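Local coordinates for cytochrome P450 (Picrophilus torridus, PDB 2RFB), which binds heme through an axial thiolate and probably works as a cytochrome P450 monooxygenase, inserting one atom of molecular oxygen into its substrate, at residues A[57-65]-A[162-173]; A[316-327]-A[335-343]. All blocks are in the same frame, centred on the assembly; numbering follows the deposited sequence.

Contact 1 (A[57-65]-A[162-173]). With HEM (protoporphyrin IX containing Fe), chain G.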
loop_
_atom_site.group_PDB
_atom_site.type_symbol
_atom_site.label_atom_id
_atom_site.label_comp_id
_atom_site.label_asym_id
_atom_site.label_seq_id
_atom_site.Cartn_x
_atom_site.Cartn_y
_atom_site.Cartn_z
ATOM N N GLU A 57 7.813 4.566 18.583
ATOM C CA GLU A 57 8.197 3.396 19.342
ATOM C C GLU A 57 7.777 2.156 18.578
ATOM O O GLU A 57 8.588 1.271 18.355
ATOM C CB GLU A 57 7.606 3.414 20.762
ATOM C CG GLU A 57 8.111 4.553 21.631
ATOM C CD GLU A 57 7.596 4.504 23.076
ATOM O OE1 GLU A 57 7.229 3.388 23.535
ATOM O OE2 GLU A 57 7.593 5.573 23.754
ATOM N N PHE A 58 6.525 2.112 18.145
ATOM C CA PHE A 58 6.037 0.977 17.353
ATOM C C PHE A 58 6.734 0.873 16.006
ATOM O O PHE A 58 7.275 -0.162 15.692
ATOM C CB PHE A 58 4.523 1.036 17.179
ATOM C CG PHE A 58 3.765 0.475 18.338
ATOM C CD1 PHE A 58 3.462 1.272 19.448
ATOM C CD2 PHE A 58 3.340 -0.838 18.336
ATOM C CE1 PHE A 58 2.758 0.753 20.542
ATOM C CE2 PHE A 58 2.632 -1.364 19.426
ATOM C CZ PHE A 58 2.342 -0.572 20.526
ATOM N N ARG A 59 6.756 1.939 15.214
ATOM C CA ARG A 59 7.379 1.840 13.877
ATOM C C ARG A 59 8.885 1.439 13.884
ATOM O O ARG A 59 9.320 0.722 12.982
ATOM C CB ARG A 59 7.094 3.109 13.049
ATOM C CG ARG A 59 7.570 3.071 11.615
ATOM C CD ARG A 59 7.318 4.420 10.948
ATOM N NE ARG A 59 7.960 4.560 9.638
ATOM C CZ ARG A 59 7.344 4.919 8.510
ATOM N NH1 ARG A 59 6.035 5.183 8.483
ATOM N NH2 ARG A 59 8.055 5.039 7.393
ATOM N N ASP A 60 9.654 1.863 14.897
ATOM C CA ASP A 60 11.112 1.552 14.976
ATOM C C ASP A 60 11.437 0.038 15.050
ATOM O O ASP A 60 12.488 -0.420 14.570
ATOM C CB ASP A 60 11.802 2.267 16.164
ATOM C CG ASP A 60 11.972 3.804 15.958
ATOM O OD1 ASP A 60 12.240 4.510 16.965
ATOM O OD2 ASP A 60 11.855 4.321 14.820
ATOM N N ILE A 61 10.540 -0.725 15.671
ATOM C CA ILE A 61 10.706 -2.155 15.774
ATOM C C ILE A 61 10.979 -2.762 14.398
ATOM O O ILE A 61 11.821 -3.624 14.286
ATOM C CB ILE A 61 9.470 -2.801 16.448
ATOM C CG1 ILE A 61 9.311 -2.251 17.881
ATOM C CG2 ILE A 61 9.504 -4.348 16.364
ATOM C CD1 ILE A 61 7.922 -2.490 18.511
ATOM N N SER A 62 10.313 -2.291 13.350
ATOM C CA SER A 62 10.486 -2.912 12.030
ATOM C C SER A 62 11.152 -2.011 10.978
ATOM O O SER A 62 11.618 -2.503 9.928
ATOM C CB SER A 62 9.141 -3.383 11.477
ATOM O OG SER A 62 8.293 -2.289 11.235
ATOM N N ALA A 63 11.151 -0.707 11.243
ATOM C CA ALA A 63 11.780 0.273 10.367
ATOM C C ALA A 63 13.131 -0.189 9.762
ATOM O O ALA A 63 13.275 -0.211 8.541
ATOM C CB ALA A 63 11.921 1.673 11.102
ATOM N N PRO A 64 14.123 -0.555 10.593
ATOM C CA PRO A 64 15.391 -0.981 9.956
ATOM C C PRO A 64 15.249 -2.087 8.899
ATOM O O PRO A 64 16.026 -2.120 7.949
ATOM C CB PRO A 64 16.250 -1.476 11.131
ATOM C CG PRO A 64 15.686 -0.823 12.337
ATOM C CD PRO A 64 14.209 -0.567 12.066
ATOM N N TYR A 65 14.273 -2.975 9.032
ATOM C CA TYR A 65 14.172 -4.071 8.068
ATOM C C TYR A 65 13.459 -3.665 6.772
ATOM O O TYR A 65 13.473 -4.394 5.794
ATOM C CB TYR A 65 13.607 -5.336 8.741
ATOM C CG TYR A 65 14.387 -5.652 10.022
ATOM C CD1 TYR A 65 13.960 -5.165 11.269
ATOM C CD2 TYR A 65 15.598 -6.376 9.977
ATOM C CE1 TYR A 65 14.688 -5.422 12.432
ATOM C CE2 TYR A 65 16.327 -6.643 11.130
ATOM C CZ TYR A 65 15.876 -6.159 12.362
ATOM O OH TYR A 65 16.603 -6.422 13.532
ATOM N N VAL A 162 11.499 -10.872 14.926
ATOM C CA VAL A 162 11.932 -9.581 15.418
ATOM C C VAL A 162 10.890 -9.048 16.367
ATOM O O VAL A 162 11.224 -8.386 17.347
ATOM C CB VAL A 162 12.166 -8.574 14.250
ATOM C CG1 VAL A 162 12.248 -7.111 14.772
ATOM C CG2 VAL A 162 13.433 -8.941 13.468
ATOM N N LEU A 163 9.626 -9.315 16.066
ATOM C CA LEU A 163 8.524 -8.865 16.915
ATOM C C LEU A 163 8.534 -9.649 18.215
ATOM O O LEU A 163 8.079 -9.161 19.246
ATOM C CB LEU A 163 7.182 -9.047 16.202
ATOM C CG LEU A 163 6.779 -8.074 15.081
ATOM C CD1 LEU A 163 5.531 -8.594 14.398
ATOM C CD2 LEU A 163 6.558 -6.638 15.593
ATOM N N ALA A 164 9.069 -10.869 18.158
ATOM C CA ALA A 164 9.185 -11.714 19.338
ATOM C C ALA A 164 10.187 -11.137 20.334
ATOM O O ALA A 164 9.924 -11.098 21.532
ATOM C CB ALA A 164 9.574 -13.145 18.947
ATOM N N GLY A 165 11.332 -10.688 19.829
ATOM C CA GLY A 165 12.418 -10.205 20.686
ATOM C C GLY A 165 12.325 -8.716 20.968
ATOM O O GLY A 165 13.269 -8.115 21.487
ATOM N N SER A 166 11.174 -8.138 20.632
ATOM C CA SER A 166 10.975 -6.698 20.694
ATOM C C SER A 166 10.245 -6.200 21.928
ATOM O O SER A 166 9.415 -6.889 22.528
ATOM C CB SER A 166 10.210 -6.213 19.459
ATOM O OG SER A 166 8.828 -6.537 19.541
ATOM N N SER A 167 10.577 -4.972 22.269
ATOM C CA SER A 167 9.836 -4.167 23.204
ATOM C C SER A 167 9.982 -2.778 22.620
ATOM O O SER A 167 10.662 -2.588 21.606
ATOM C CB SER A 167 10.518 -4.191 24.564
ATOM O OG SER A 167 11.417 -3.096 24.671
ATOM N N LEU A 168 9.362 -1.790 23.241
ATOM C CA LEU A 168 9.865 -0.445 23.034
ATOM C C LEU A 168 9.560 0.436 24.239
ATOM O O LEU A 168 8.406 0.547 24.652
ATOM C CB LEU A 168 9.383 0.157 21.686
ATOM C CG LEU A 168 10.390 0.959 20.796
ATOM C CD1 LEU A 168 11.275 2.019 21.601
ATOM C CD2 LEU A 168 11.277 0.063 19.889
ATOM N N LYS A 169 10.623 1.022 24.794
ATOM C CA LYS A 169 10.578 1.993 25.905
ATOM C C LYS A 169 9.812 1.481 27.116
ATOM O O LYS A 169 8.598 1.632 27.207
ATOM C CB LYS A 169 10.022 3.357 25.453
ATOM C CG LYS A 169 10.461 4.511 26.378
ATOM C CD LYS A 169 9.373 5.565 26.676
ATOM C CE LYS A 169 9.717 6.326 27.995
ATOM N NZ LYS A 169 8.979 7.629 28.215
ATOM N N ASN A 170 10.530 0.849 28.032
ATOM C CA ASN A 170 9.987 0.463 29.342
ATOM C C ASN A 170 8.652 -0.297 29.287
ATOM O O ASN A 170 7.724 0.026 30.041
ATOM C CB ASN A 170 9.861 1.708 30.249
ATOM C CG ASN A 170 10.071 1.383 31.726
ATOM O OD1 ASN A 170 11.108 0.842 32.114
ATOM N ND2 ASN A 170 9.087 1.724 32.557
ATOM N N ARG A 171 8.566 -1.299 28.401
ATOM C CA ARG A 171 7.355 -2.120 28.241
ATOM C C ARG A 171 7.444 -3.125 27.099
ATOM O O ARG A 171 7.765 -2.757 25.965
ATOM C CB ARG A 171 6.152 -1.218 27.982
ATOM C CG ARG A 171 4.832 -1.912 28.014
ATOM C CD ARG A 171 3.841 -1.148 27.177
ATOM N NE ARG A 171 2.789 -2.059 26.753
ATOM C CZ ARG A 171 2.112 -1.974 25.616
ATOM N NH1 ARG A 171 2.350 -1.005 24.736
ATOM N NH2 ARG A 171 1.182 -2.879 25.366
ATOM N N LYS A 172 7.113 -4.379 27.410
ATOM C CA LYS A 172 7.046 -5.489 26.443
ATOM C C LYS A 172 5.852 -5.350 25.512
ATOM O O LYS A 172 4.812 -4.812 25.900
ATOM C CB LYS A 172 6.873 -6.820 27.171
ATOM C CG LYS A 172 7.983 -7.236 28.135
ATOM C CD LYS A 172 7.866 -8.734 28.421
ATOM C CE LYS A 172 9.193 -9.378 28.869
ATOM N NZ LYS A 172 9.258 -10.821 28.477
ATOM N N LEU A 173 5.985 -5.849 24.285
ATOM C CA LEU A 173 4.834 -5.927 23.392
ATOM C C LEU A 173 3.857 -7.022 23.804
ATOM O O LEU A 173 4.239 -8.168 24.073
ATOM C CB LEU A 173 5.247 -6.113 21.927
ATOM C CG LEU A 173 5.004 -4.914 21.009
ATOM C CD1 LEU A 173 5.667 -3.667 21.539
ATOM C CD2 LEU A 173 5.507 -5.208 19.615
HETATM C CHA HEM G . 1.285 3.611 5.272
HETATM C CHB HEM G . 0.157 3.952 0.487
HETATM C CHC HEM G . 2.436 -0.401 -0.147
HETATM C CHD HEM G . 2.926 -1.086 4.661
HETATM C C1A HEM G . 0.828 4.078 4.027
HETATM C C2A HEM G . 0.224 5.368 3.787
HETATM C C3A HEM G . -0.076 5.430 2.450
HETATM C C4A HEM G . 0.359 4.211 1.872
HETATM C CMA HEM G . -0.763 6.564 1.532
HETATM C CAA HEM G . -0.017 6.456 4.891
HETATM C CBA HEM G . -1.407 6.320 5.564
HETATM C CGA HEM G . -1.498 7.506 6.485
HETATM O O1A HEM G . -0.662 8.477 6.385
HETATM O O2A HEM G . -2.420 7.482 7.324
HETATM C C1B HEM G . 0.705 2.803 -0.117
HETATM C C2B HEM G . 0.828 2.532 -1.530
HETATM C C3B HEM G . 1.458 1.313 -1.604
HETATM C C4B HEM G . 1.730 0.840 -0.301
HETATM C CMB HEM G . 0.291 3.540 -2.641
HETATM C CAB HEM G . 1.944 0.282 -2.739
HETATM C CBB HEM G . 2.189 0.647 -4.096
HETATM C C1C HEM G . 2.899 -1.024 1.065
HETATM C C2C HEM G . 3.674 -2.254 1.350
HETATM C C3C HEM G . 3.756 -2.381 2.698
HETATM C C4C HEM G . 3.050 -1.315 3.289
HETATM C CMC HEM G . 4.346 -3.335 0.386
HETATM C CAC HEM G . 4.519 -3.497 3.517
HETATM C CBC HEM G . 3.915 -4.226 4.474
HETATM C C1D HEM G . 2.525 0.152 5.263
HETATM C C2D HEM G . 2.521 0.440 6.679
HETATM C C3D HEM G . 1.986 1.878 6.806
HETATM C C4D HEM G . 1.762 2.312 5.486
HETATM C CMD HEM G . 2.909 -0.495 7.869
HETATM C CAD HEM G . 1.719 2.804 8.041
HETATM C CBD HEM G . 3.057 3.480 8.414
HETATM C CGD HEM G . 2.877 4.367 9.604
HETATM O O1D HEM G . 1.690 4.675 9.943
HETATM O O2D HEM G . 3.909 4.764 10.223
HETATM N NA HEM G . 0.916 3.384 2.816
HETATM N NB HEM G . 1.303 1.740 0.625
HETATM N NC HEM G . 2.561 -0.493 2.311
HETATM N ND HEM G . 2.060 1.298 4.575
HETATM FE FE HEM G . 1.918 1.530 2.623
#
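Ile61 carries the close-packed part of this contact, each of its branches meeting a different piece of segment 162-173. With CG1 set beside the backbone N (chi1 -62°), CG2 points at the end of helix 159-164, where CG2 lies 3.8 Å from Leu163 CD2 and 3.7 Å from Ser166 CB. CG1 runs past Leu168 in the opposite direction, 3.6 Å from Leu168 CD2, and CD1 meets Leu173 tip to tip, 3.8 Å from Leu173 CD2. Past the kink in helix 52-66, Val162 CG2 lies over a face of the Tyr65 ring, offset toward the rim, a CH-pi contact 4.2 Å from the centroid. Ser166 OG turns back to Leu163 O in a 2.7 Å hydrogen bond that ties the first loop residues to the helix they leave.

The Glu57 end is looser, with Lys169 and Arg171 exposed to solvent. Glu57 CB touches Leu168 CG at 3.7 Å; the carboxylate brushes aliphatic Lys169 atoms, OE1 lying also near Leu168 O without a bond. Glu57 OE2 and Lys169 NZ stay 5.1 Å apart, too far for a salt bridge, and no hydrogen bond crosses the segments. Arg171 forms its salt bridge with Glu177. From the far side of helix 52-66, Arg59 reaches a heme propionate. Helix 175-206 closes the buried side: its Tyr181 touches both Ile61 and Leu163, while Phe152 of helix 136-153 packs on Leu163.

Contact 2 (A[316-327]-A[335-343]). With SO4 (sulfate ion), chain D.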
loop_
_atom_site.group_PDB
_atom_site.type_symbol
_atom_site.label_atom_id
_atom_site.label_comp_id
_atom_site.label_asym_id
_atom_site.label_seq_id
_atom_site.Cartn_x
_atom_site.Cartn_y
_atom_site.Cartn_z
ATOM N N PHE A 316 5.030 -10.288 -22.511
ATOM C CA PHE A 316 4.087 -9.982 -23.594
ATOM C C PHE A 316 4.712 -9.115 -24.722
ATOM O O PHE A 316 5.524 -8.258 -24.455
ATOM C CB PHE A 316 2.836 -9.300 -23.000
ATOM C CG PHE A 316 2.143 -10.121 -21.935
ATOM C CD1 PHE A 316 1.372 -11.231 -22.280
ATOM C CD2 PHE A 316 2.278 -9.794 -20.588
ATOM C CE1 PHE A 316 0.727 -11.996 -21.273
ATOM C CE2 PHE A 316 1.653 -10.550 -19.588
ATOM C CZ PHE A 316 0.875 -11.634 -19.924
ATOM N N LYS A 317 4.337 -9.340 -25.973
ATOM C CA LYS A 317 4.809 -8.481 -27.073
ATOM C C LYS A 317 3.862 -7.283 -27.236
ATOM O O LYS A 317 4.292 -6.161 -27.518
ATOM C CB LYS A 317 4.912 -9.258 -28.401
ATOM C CG LYS A 317 6.179 -10.135 -28.586
ATOM C CD LYS A 317 6.297 -10.717 -30.052
ATOM C CE LYS A 317 5.498 -12.045 -30.263
ATOM N NZ LYS A 317 5.608 -12.700 -31.670
ATOM N N ARG A 318 2.571 -7.550 -27.052
ATOM C CA ARG A 318 1.516 -6.577 -27.232
ATOM C C ARG A 318 0.701 -6.613 -25.942
ATOM O O ARG A 318 0.418 -7.704 -25.407
ATOM C CB ARG A 318 0.643 -6.935 -28.455
ATOM C CG ARG A 318 1.321 -6.746 -29.839
ATOM C CD ARG A 318 0.406 -7.176 -31.038
ATOM N NE ARG A 318 1.146 -7.520 -32.267
ATOM C CZ ARG A 318 0.601 -7.993 -33.403
ATOM N NH1 ARG A 318 -0.719 -8.176 -33.512
ATOM N NH2 ARG A 318 1.378 -8.295 -34.450
ATOM N N ILE A 319 0.354 -5.433 -25.433
ATOM C CA ILE A 319 -0.433 -5.320 -24.206
ATOM C C ILE A 319 -1.695 -4.467 -24.431
ATOM O O ILE A 319 -1.631 -3.273 -24.332
ATOM C CB ILE A 319 0.475 -4.776 -23.034
ATOM C CG1 ILE A 319 1.577 -5.801 -22.753
ATOM C CG2 ILE A 319 -0.333 -4.397 -21.748
ATOM C CD1 ILE A 319 2.367 -5.556 -21.525
ATOM N N LYS A 320 -2.812 -5.102 -24.789
ATOM C CA LYS A 320 -4.152 -4.475 -24.846
ATOM C C LYS A 320 -5.019 -5.064 -23.751
ATOM O O LYS A 320 -5.115 -6.288 -23.608
ATOM C CB LYS A 320 -4.881 -4.748 -26.171
ATOM C CG LYS A 320 -4.111 -4.503 -27.463
ATOM C CD LYS A 320 -4.753 -5.263 -28.640
ATOM C CE LYS A 320 -3.749 -5.434 -29.827
ATOM N NZ LYS A 320 -2.411 -6.061 -29.431
ATOM N N ILE A 321 -5.675 -4.222 -22.982
ATOM C CA ILE A 321 -6.567 -4.715 -21.952
ATOM C C ILE A 321 -7.877 -5.092 -22.604
ATOM O O ILE A 321 -8.409 -4.332 -23.371
ATOM C CB ILE A 321 -6.814 -3.663 -20.892
ATOM C CG1 ILE A 321 -5.590 -3.537 -19.969
ATOM C CG2 ILE A 321 -8.122 -3.992 -20.121
ATOM C CD1 ILE A 321 -5.680 -2.421 -18.856
ATOM N N ASP A 322 -8.396 -6.274 -22.326
ATOM C CA ASP A 322 -9.707 -6.620 -22.881
ATOM C C ASP A 322 -10.833 -6.087 -22.012
ATOM O O ASP A 322 -11.161 -6.679 -21.005
ATOM C CB ASP A 322 -9.874 -8.122 -23.058
ATOM C CG ASP A 322 -11.203 -8.483 -23.671
ATOM O OD1 ASP A 322 -12.137 -7.644 -23.707
ATOM O OD2 ASP A 322 -11.331 -9.631 -24.133
ATOM N N TYR A 323 -11.471 -5.016 -22.448
ATOM C CA TYR A 323 -12.467 -4.350 -21.619
ATOM C C TYR A 323 -13.864 -4.965 -21.593
ATOM O O TYR A 323 -14.730 -4.481 -20.850
ATOM C CB TYR A 323 -12.546 -2.850 -21.989
ATOM C CG TYR A 323 -11.524 -2.081 -21.204
ATOM C CD1 TYR A 323 -10.370 -1.596 -21.808
ATOM C CD2 TYR A 323 -11.670 -1.923 -19.829
ATOM C CE1 TYR A 323 -9.426 -0.935 -21.064
ATOM C CE2 TYR A 323 -10.726 -1.250 -19.088
ATOM C CZ TYR A 323 -9.611 -0.775 -19.720
ATOM O OH TYR A 323 -8.672 -0.115 -18.978
ATOM N N LYS A 324 -14.091 -5.993 -22.412
ATOM C CA LYS A 324 -15.329 -6.745 -22.387
ATOM C C LYS A 324 -15.314 -7.809 -21.274
ATOM O O LYS A 324 -16.307 -8.512 -21.083
ATOM C CB LYS A 324 -15.576 -7.403 -23.750
ATOM C CG LYS A 324 -16.126 -6.455 -24.788
ATOM C CD LYS A 324 -16.068 -7.059 -26.179
ATOM C CE LYS A 324 -16.646 -6.106 -27.243
ATOM N NZ LYS A 324 -15.651 -5.046 -27.554
ATOM N N LYS A 325 -14.168 -7.963 -20.595
ATOM C CA LYS A 325 -14.030 -8.866 -19.445
ATOM C C LYS A 325 -13.355 -8.198 -18.242
ATOM O O LYS A 325 -13.432 -8.714 -17.151
ATOM C CB LYS A 325 -13.242 -10.109 -19.813
ATOM C CG LYS A 325 -13.330 -10.493 -21.276
ATOM C CD LYS A 325 -13.085 -11.954 -21.491
ATOM C CE LYS A 325 -12.732 -12.197 -22.933
ATOM N NZ LYS A 325 -11.415 -11.516 -23.046
ATOM N N SER A 326 -12.713 -7.059 -18.412
ATOM C CA SER A 326 -11.994 -6.468 -17.308
ATOM C C SER A 326 -12.816 -5.349 -16.717
ATOM O O SER A 326 -13.555 -4.694 -17.433
ATOM C CB SER A 326 -10.618 -5.923 -17.755
ATOM O OG SER A 326 -10.052 -6.779 -18.726
ATOM N N ARG A 327 -12.671 -5.114 -15.424
ATOM C CA ARG A 327 -13.487 -4.146 -14.754
ATOM C C ARG A 327 -12.650 -3.529 -13.707
ATOM O O ARG A 327 -11.829 -4.199 -13.112
ATOM C CB ARG A 327 -14.695 -4.764 -14.054
ATOM C CG ARG A 327 -15.779 -5.316 -14.933
ATOM C CD ARG A 327 -16.355 -4.300 -15.953
ATOM N NE ARG A 327 -15.997 -4.741 -17.294
ATOM C CZ ARG A 327 -16.829 -5.174 -18.227
ATOM N NH1 ARG A 327 -18.143 -5.181 -18.043
ATOM N NH2 ARG A 327 -16.316 -5.576 -19.373
ATOM N N LEU A 335 -7.812 2.584 -6.348
ATOM C CA LEU A 335 -7.945 2.565 -7.778
ATOM C C LEU A 335 -7.208 1.370 -8.380
ATOM O O LEU A 335 -5.971 1.238 -8.255
ATOM C CB LEU A 335 -7.445 3.892 -8.362
ATOM C CG LEU A 335 -7.344 4.007 -9.899
ATOM C CD1 LEU A 335 -8.711 3.827 -10.588
ATOM C CD2 LEU A 335 -6.689 5.312 -10.342
ATOM N N GLY A 336 -7.944 0.488 -9.046
ATOM C CA GLY A 336 -7.352 -0.725 -9.548
ATOM C C GLY A 336 -8.390 -1.581 -10.202
ATOM O O GLY A 336 -9.595 -1.223 -10.247
ATOM N N TYR A 337 -7.947 -2.722 -10.710
ATOM C CA TYR A 337 -8.839 -3.603 -11.447
ATOM C C TYR A 337 -9.405 -4.655 -10.517
ATOM O O TYR A 337 -8.753 -5.092 -9.574
ATOM C CB TYR A 337 -8.079 -4.299 -12.589
ATOM C CG TYR A 337 -7.813 -3.357 -13.708
ATOM C CD1 TYR A 337 -6.777 -2.415 -13.612
ATOM C CD2 TYR A 337 -8.644 -3.339 -14.833
ATOM C CE1 TYR A 337 -6.545 -1.509 -14.623
ATOM C CE2 TYR A 337 -8.403 -2.449 -15.865
ATOM C CZ TYR A 337 -7.339 -1.537 -15.744
ATOM O OH TYR A 337 -7.114 -0.609 -16.731
ATOM N N ASP A 338 -10.632 -5.046 -10.778
ATOM C CA ASP A 338 -11.215 -6.121 -10.057
ATOM C C ASP A 338 -10.666 -7.385 -10.706
ATOM O O ASP A 338 -10.163 -8.266 -10.004
ATOM C CB ASP A 338 -12.724 -6.043 -10.166
ATOM C CG ASP A 338 -13.428 -7.258 -9.564
ATOM O OD1 ASP A 338 -12.910 -7.874 -8.626
ATOM O OD2 ASP A 338 -14.528 -7.558 -10.015
ATOM N N LYS A 339 -10.752 -7.435 -12.040
ATOM C CA LYS A 339 -10.210 -8.480 -12.862
ATOM C C LYS A 339 -9.591 -7.824 -14.086
ATOM O O LYS A 339 -10.105 -6.793 -14.592
ATOM C CB LYS A 339 -11.336 -9.391 -13.355
ATOM C CG LYS A 339 -11.933 -10.324 -12.360
ATOM C CD LYS A 339 -13.185 -10.869 -12.958
ATOM C CE LYS A 339 -14.141 -11.394 -11.914
ATOM N NZ LYS A 339 -13.694 -12.735 -11.451
ATOM N N LEU A 340 -8.521 -8.430 -14.600
ATOM C CA LEU A 340 -7.814 -7.867 -15.741
ATOM C C LEU A 340 -7.444 -8.964 -16.733
ATOM O O LEU A 340 -6.693 -9.891 -16.408
ATOM C CB LEU A 340 -6.576 -7.115 -15.293
ATOM C CG LEU A 340 -5.895 -6.140 -16.280
ATOM C CD1 LEU A 340 -4.875 -5.233 -15.577
ATOM C CD2 LEU A 340 -5.159 -6.906 -17.387
ATOM N N PHE A 341 -7.982 -8.863 -17.936
ATOM C CA PHE A 341 -7.706 -9.845 -18.970
ATOM C C PHE A 341 -7.118 -9.128 -20.141
ATOM O O PHE A 341 -7.602 -8.074 -20.566
ATOM C CB PHE A 341 -8.970 -10.561 -19.436
ATOM C CG PHE A 341 -9.617 -11.349 -18.387
ATOM C CD1 PHE A 341 -10.541 -10.754 -17.529
ATOM C CD2 PHE A 341 -9.307 -12.686 -18.223
ATOM C CE1 PHE A 341 -11.161 -11.496 -16.536
ATOM C CE2 PHE A 341 -9.906 -13.421 -17.213
ATOM C CZ PHE A 341 -10.847 -12.819 -16.372
ATOM N N LEU A 342 -6.073 -9.734 -20.657
ATOM C CA LEU A 342 -5.293 -9.160 -21.704
ATOM C C LEU A 342 -5.788 -9.488 -23.091
ATOM O O LEU A 342 -6.277 -10.554 -23.381
ATOM C CB LEU A 342 -3.877 -9.658 -21.594
ATOM C CG LEU A 342 -2.761 -8.710 -21.288
ATOM C CD1 LEU A 342 -3.103 -7.652 -20.250
ATOM C CD2 LEU A 342 -1.571 -9.567 -20.889
ATOM N N SER A 343 -5.615 -8.503 -23.949
ATOM C CA SER A 343 -5.529 -8.695 -25.393
ATOM C C SER A 343 -6.891 -8.566 -25.949
ATOM O O SER A 343 -7.300 -7.467 -26.348
ATOM C CB SER A 343 -4.915 -10.044 -25.749
ATOM O OG SER A 343 -4.998 -10.193 -27.128
ATOM O OXT SER A 343 -7.560 -9.590 -25.948
HETATM S S SO4 D . 2.513 -12.280 -26.536
HETATM O O1 SO4 D . 1.446 -11.274 -26.516
HETATM O O2 SO4 D . 2.403 -13.070 -27.771
HETATM O O3 SO4 D . 3.840 -11.643 -26.608
HETATM O O4 SO4 D . 2.455 -13.117 -25.323
#
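Tyr337 can be followed atom by atom along segment 316-327. Its CB lies 3.8 Å from Arg327 O, and further along the ring CD2 comes as near to the same carbonyl. CE2 comes near both Tyr323 OH and Ile321 CD1. CZ rests 3.6 Å from Ile321 CD1, the two side chains arriving from opposite directions. At the tip, OH lies against Ile321 CD1 too and donates to Tyr323 OH at 2.8 Å, the acceptor lying at the ring edge in its plane; the two tyrosines cross at about a right angle.

Backbone bonds tie the two segments together, among them Asp322 N to Phe341 O at 2.6 Å. Arg327 pairs with Lys339, and Asp338 N also bonds to Arg327 O, so Asp338 and Lys339 face one residue in a classic beta bulge. Ser326 OG, beside its backbone N (chi1 -37°), takes Phe341 N in a nearly straight bond (169°) and donates to Asp322 O. An Asx turn, Lys324 N to Asp322 OD1, bends the chain between them. Leu342 CD2 sits over the centre of the Phe316 ring. This pairing lies against helix 94-99, whose Ile94 and Ile95 touch Leu340, and against helix 175-206, where Arg202 meets Tyr337.

How the contacts relate
Contacts 1 and 2 lie on opposite sides of the chain's centre, their own centres 42 Å apart and their nearest atoms about 20 Å apart, so neither touches the other. Along the sequence contact 1 closes before contact 2 opens. Helix 175-206 joins them physically: Tyr181, early in it, packs at contact 1, and Ile201 and Arg202, near its other end, pack at contact 2. Their relation to the heme differs. Contact 1 holds Arg59, which together with Arg238 and His293 hydrogen-bonds the heme, whose iron is bound by Cys295. Contact 2 is structural packing away from that site, the Tyr337 side chain being about 13 Å from the heme.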